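PDB 5IB9: aminopeptidase from Aneurinibacillus sp. AM-1, which probably acts as a zinc-dependent aminopeptidase, removing residues from the N-termini of peptides, and carries a protease-associated domain. Local coordinates for residues Lys80-Asp92 with Gly154-Gly168. Numbering follows the deposited sequence.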
loop_
_atom_site.group_PDB
_atom_site.type_symbol
_atom_site.label_atom_id
_atom_site.label_comp_id
_atom_site.label_asym_id
_atom_site.label_seq_id
_atom_site.Cartn_x
_atom_site.Cartn_y
_atom_site.Cartn_z
ATOM N N LYS A 80 5.826 -0.590 38.970
ATOM C CA LYS A 80 6.219 0.696 38.384
ATOM C C LYS A 80 5.172 1.181 37.353
ATOM O O LYS A 80 4.393 0.379 36.822
ATOM C CB LYS A 80 7.621 0.582 37.741
ATOM C CG LYS A 80 8.839 0.936 38.624
ATOM C CD LYS A 80 8.762 0.313 40.036
ATOM C CE LYS A 80 10.076 0.364 40.832
ATOM N NZ LYS A 80 10.822 1.665 40.782
ATOM N N GLU A 81 5.167 2.490 37.089
ATOM C CA GLU A 81 4.227 3.128 36.142
ATOM C C GLU A 81 4.611 2.871 34.702
ATOM O O GLU A 81 5.573 3.477 34.200
ATOM C CB GLU A 81 4.245 4.645 36.306
ATOM C CG GLU A 81 3.004 5.269 36.891
ATOM C CD GLU A 81 3.115 6.791 36.935
ATOM O OE1 GLU A 81 2.732 7.384 37.971
ATOM O OE2 GLU A 81 3.606 7.392 35.941
ATOM N N GLY A 82 3.832 2.027 34.028
ATOM C CA GLY A 82 4.129 1.653 32.645
ATOM C C GLY A 82 3.073 1.982 31.592
ATOM O O GLY A 82 1.893 1.680 31.784
ATOM N N GLU A 83 3.525 2.566 30.476
ATOM C CA GLU A 83 2.681 2.838 29.286
ATOM C C GLU A 83 3.089 1.936 28.097
ATOM O O GLU A 83 4.175 2.155 27.514
ATOM C CB GLU A 83 2.828 4.324 28.846
ATOM C CG GLU A 83 2.354 5.392 29.885
ATOM C CD GLU A 83 0.822 5.457 30.031
ATOM O OE1 GLU A 83 0.183 6.114 29.178
ATOM O OE2 GLU A 83 0.260 4.865 30.996
ATOM N N ALA A 84 2.234 0.963 27.730
ATOM C CA ALA A 84 2.431 0.169 26.484
ATOM C C ALA A 84 2.520 1.050 25.243
ATOM O O ALA A 84 1.694 1.967 25.026
ATOM C CB ALA A 84 1.335 -0.863 26.301
ATOM N N PHE A 85 3.491 0.765 24.391
ATOM C CA PHE A 85 3.594 1.489 23.152
ATOM C C PHE A 85 2.448 0.958 22.255
ATOM O O PHE A 85 2.036 -0.208 22.393
ATOM C CB PHE A 85 4.949 1.241 22.466
ATOM C CG PHE A 85 6.079 2.096 23.007
ATOM C CD1 PHE A 85 6.864 1.635 24.075
ATOM C CD2 PHE A 85 6.387 3.343 22.448
ATOM C CE1 PHE A 85 7.913 2.422 24.579
ATOM C CE2 PHE A 85 7.435 4.144 22.960
ATOM C CZ PHE A 85 8.206 3.665 24.028
ATOM N N THR A 86 1.928 1.814 21.360
ATOM C CA THR A 86 0.870 1.359 20.448
ATOM C C THR A 86 1.482 0.331 19.509
ATOM O O THR A 86 2.574 0.542 19.013
ATOM C CB THR A 86 0.318 2.541 19.625
ATOM O OG1 THR A 86 -0.279 3.478 20.519
ATOM C CG2 THR A 86 -0.763 2.042 18.652
ATOM N N TYR A 87 0.780 -0.786 19.306
ATOM C CA TYR A 87 1.241 -1.954 18.559
ATOM C C TYR A 87 2.167 -2.883 19.353
ATOM O O TYR A 87 2.731 -3.848 18.798
ATOM C CB TYR A 87 1.848 -1.621 17.200
ATOM C CG TYR A 87 0.818 -0.976 16.274
ATOM C CD1 TYR A 87 0.856 0.388 16.026
ATOM C CD2 TYR A 87 -0.178 -1.751 15.687
ATOM C CE1 TYR A 87 -0.102 0.999 15.200
ATOM C CE2 TYR A 87 -1.128 -1.164 14.862
ATOM C CZ TYR A 87 -1.086 0.182 14.637
ATOM O OH TYR A 87 -2.045 0.725 13.813
ATOM N N SER A 88 2.259 -2.625 20.651
ATOM C CA SER A 88 3.002 -3.593 21.479
ATOM C C SER A 88 2.348 -4.976 21.488
ATOM O O SER A 88 1.153 -5.081 21.728
ATOM C CB SER A 88 3.160 -3.065 22.926
ATOM O OG SER A 88 3.825 -4.057 23.717
ATOM N N PRO A 89 3.129 -6.039 21.287
ATOM C CA PRO A 89 2.711 -7.394 21.500
ATOM C C PRO A 89 2.348 -7.607 23.004
ATOM O O PRO A 89 2.710 -6.770 23.847
ATOM C CB PRO A 89 3.931 -8.183 21.065
ATOM C CG PRO A 89 4.735 -7.247 20.184
ATOM C CD PRO A 89 4.504 -5.949 20.763
ATOM N N ASN A 90 1.564 -8.643 23.303
ATOM C CA ASN A 90 1.421 -9.086 24.713
ATOM C C ASN A 90 2.685 -9.825 25.189
ATOM O O ASN A 90 3.461 -10.344 24.399
ATOM C CB ASN A 90 0.197 -9.994 24.888
ATOM C CG ASN A 90 -1.075 -9.366 24.387
ATOM O OD1 ASN A 90 -1.685 -9.856 23.383
ATOM N ND2 ASN A 90 -1.520 -8.301 25.056
ATOM N N SER A 91 2.854 -9.875 26.509
ATOM C CA SER A 91 3.909 -10.688 27.141
ATOM C C SER A 91 3.577 -10.934 28.622
ATOM O O SER A 91 2.700 -10.296 29.229
ATOM C CB SER A 91 5.276 -9.982 27.071
ATOM O OG SER A 91 5.213 -8.833 27.870
ATOM N N ASP A 92 4.346 -11.845 29.192
ATOM C CA ASP A 92 4.305 -12.117 30.609
ATOM C C ASP A 92 5.687 -12.683 30.926
ATOM O O ASP A 92 5.916 -13.906 30.926
ATOM C CB ASP A 92 3.202 -13.132 30.931
ATOM C CG ASP A 92 3.049 -13.358 32.416
ATOM O OD1 ASP A 92 2.194 -14.201 32.797
ATOM O OD2 ASP A 92 3.802 -12.690 33.188
ATOM N N GLY A 154 3.786 6.474 23.026
ATOM C CA GLY A 154 4.306 6.533 21.684
ATOM C C GLY A 154 3.831 5.315 20.953
ATOM O O GLY A 154 2.987 4.574 21.459
ATOM N N THR A 155 4.431 5.092 19.799
ATOM C CA THR A 155 3.988 4.049 18.913
ATOM C C THR A 155 5.134 3.354 18.168
ATOM O O THR A 155 6.138 3.956 17.788
ATOM C CB THR A 155 2.908 4.638 17.890
ATOM O OG1 THR A 155 2.451 3.597 16.993
ATOM C CG2 THR A 155 3.502 5.846 17.132
ATOM N N LEU A 156 4.945 2.076 17.913
ATOM C CA LEU A 156 5.878 1.316 17.135
ATOM C C LEU A 156 5.497 1.474 15.671
ATOM O O LEU A 156 6.115 0.881 14.774
ATOM C CB LEU A 156 5.873 -0.139 17.597
ATOM C CG LEU A 156 6.091 -0.277 19.123
ATOM C CD1 LEU A 156 6.191 -1.749 19.350
ATOM C CD2 LEU A 156 7.356 0.449 19.577
ATOM N N GLY A 157 4.459 2.277 15.458
ATOM C CA GLY A 157 4.137 2.798 14.099
ATOM C C GLY A 157 3.107 1.959 13.364
ATOM O O GLY A 157 2.213 2.494 12.685
ATOM N N GLY A 158 3.240 0.652 13.486
ATOM C CA GLY A 158 2.391 -0.268 12.806
ATOM C C GLY A 158 2.550 -1.644 13.364
ATOM O O GLY A 158 3.459 -1.928 14.167
ATOM N N SER A 159 1.629 -2.496 12.965
ATOM C CA SER A 159 1.638 -3.891 13.352
ATOM C C SER A 159 2.946 -4.486 12.922
ATOM O O SER A 159 3.478 -4.133 11.855
ATOM C CB SER A 159 0.467 -4.629 12.671
ATOM O OG SER A 159 0.272 -4.213 11.301
ATOM N N ASP A 160 3.512 -5.366 13.727
ATOM C CA ASP A 160 4.757 -6.025 13.328
ATOM C C ASP A 160 5.151 -7.155 14.267
ATOM O O ASP A 160 5.391 -6.931 15.461
ATOM C CB ASP A 160 5.922 -5.026 13.171
ATOM C CG ASP A 160 7.182 -5.676 12.586
ATOM O OD1 ASP A 160 7.207 -6.925 12.489
ATOM O OD2 ASP A 160 8.146 -4.950 12.210
ATOM N N ALA A 161 5.250 -8.369 13.722
ATOM C CA ALA A 161 5.462 -9.557 14.546
ATOM C C ALA A 161 6.942 -9.785 14.856
ATOM O O ALA A 161 7.320 -10.737 15.556
ATOM C CB ALA A 161 4.816 -10.803 13.905
ATOM N N SER A 162 7.779 -8.884 14.359
ATOM C CA SER A 162 9.167 -8.860 14.800
ATOM C C SER A 162 9.261 -8.285 16.207
ATOM O O SER A 162 10.229 -8.568 16.928
ATOM C CB SER A 162 10.010 -8.024 13.884
ATOM O OG SER A 162 9.544 -8.287 12.587
ATOM N N PHE A 163 8.271 -7.486 16.578
ATOM C CA PHE A 163 8.277 -6.866 17.925
ATOM C C PHE A 163 8.151 -7.838 19.113
ATOM O O PHE A 163 7.741 -9.014 19.008
ATOM C CB PHE A 163 7.179 -5.826 18.051
ATOM C CG PHE A 163 7.249 -4.661 17.078
ATOM C CD1 PHE A 163 8.456 -4.120 16.626
ATOM C CD2 PHE A 163 6.053 -4.054 16.694
ATOM C CE1 PHE A 163 8.452 -2.998 15.779
ATOM C CE2 PHE A 163 6.049 -2.940 15.855
ATOM C CZ PHE A 163 7.260 -2.431 15.396
ATOM N N VAL A 164 8.526 -7.323 20.286
ATOM C CA VAL A 164 8.147 -8.017 21.535
ATOM C C VAL A 164 7.564 -6.924 22.343
ATOM O O VAL A 164 7.673 -5.773 21.963
ATOM C CB VAL A 164 9.335 -8.680 22.302
ATOM C CG1 VAL A 164 9.910 -9.818 21.488
ATOM C CG2 VAL A 164 10.397 -7.635 22.671
ATOM N N ALA A 165 6.938 -7.253 23.485
ATOM C CA ALA A 165 6.252 -6.233 24.253
ATOM C C ALA A 165 7.181 -5.057 24.566
ATOM O O ALA A 165 8.372 -5.257 24.861
ATOM C CB ALA A 165 5.652 -6.859 25.556
ATOM N N ALA A 166 6.649 -3.838 24.515
ATOM C CA ALA A 166 7.427 -2.645 24.687
ATOM C C ALA A 166 6.622 -1.704 25.550
ATOM O O ALA A 166 5.441 -1.452 25.249
ATOM C CB ALA A 166 7.714 -2.010 23.324
ATOM N N VAL A 167 7.233 -1.204 26.635
ATOM C CA VAL A 167 6.550 -0.284 27.555
ATOM C C VAL A 167 7.460 0.874 27.833
ATOM O O VAL A 167 8.686 0.734 27.885
ATOM C CB VAL A 167 6.136 -0.957 28.870
ATOM C CG1 VAL A 167 5.306 -2.167 28.612
ATOM C CG2 VAL A 167 7.389 -1.385 29.678
ATOM N N GLY A 168 6.862 2.054 27.986
ATOM C CA GLY A 168 7.624 3.291 28.145
ATOM C C GLY A 168 7.506 3.718 29.597
ATOM O O GLY A 168 6.489 3.434 30.253
HETATM O O HOH W 1 1.657 4.692 24.342
HETATM O O HOH W 2 2.352 -5.173 16.492
HETATM O O HOH W 3 6.357 -10.458 22.998
HETATM O O HOH W 4 5.795 -9.622 23.703
#
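Y87 lays one ring face on the backbone of G158 and S159: G158 CA stands 3.7 Å from the ring centroid, only 13° off the normal, a CH-pi contact, while S159 N lies over the same face, offset toward the rim. T155 OG1 meets the ring at its edge. At the far end Y87 OH bonds to E63 O. With an alanine in place of Y87, G158 CA is likely to lose its aromatic cover and E63 O its hydroxyl mate.

F85 is gripped differently. Its CG lies anti to the carbonyl carbon (chi1 -82°), directing the ring toward 154-168; as the ring is turned, CD1 comes 3.8 Å from A166 CB and CD2 3.6 Å from G154 C. L156 CD2 packs on CB, the two side chains crossing near a right angle. F127 of helix 127-136 also meets this ring.

Backbone bonds of neighbouring residues fix the chain that carries both rings. T86 N donates to G154 O and L156 N to T86 O (each 3.0 Å, nearly straight); both bonds are made by T86, inside the type II turn F85-S88. S88 OG, anti to its own N at chi1 177°, accepts from A166 N at 2.9 Å and donates to P89 O, so one hydroxyl ties two backbones. P89 CG rests 3.5 Å from F163 CB, and water 2 links Y87 O to D160 N.

E83 and G168 form an antiparallel hydrogen-bonded pair, with F85 N also donating to A166 O (3.1 Å). The short strand 83-84 thus edges strand 165-169 of the PA domain, and the joined loops bring the T155 side chain about 7 Å from the bound inhibitor, consistent with a protease-associated domain overhanging an M28 active-site cleft.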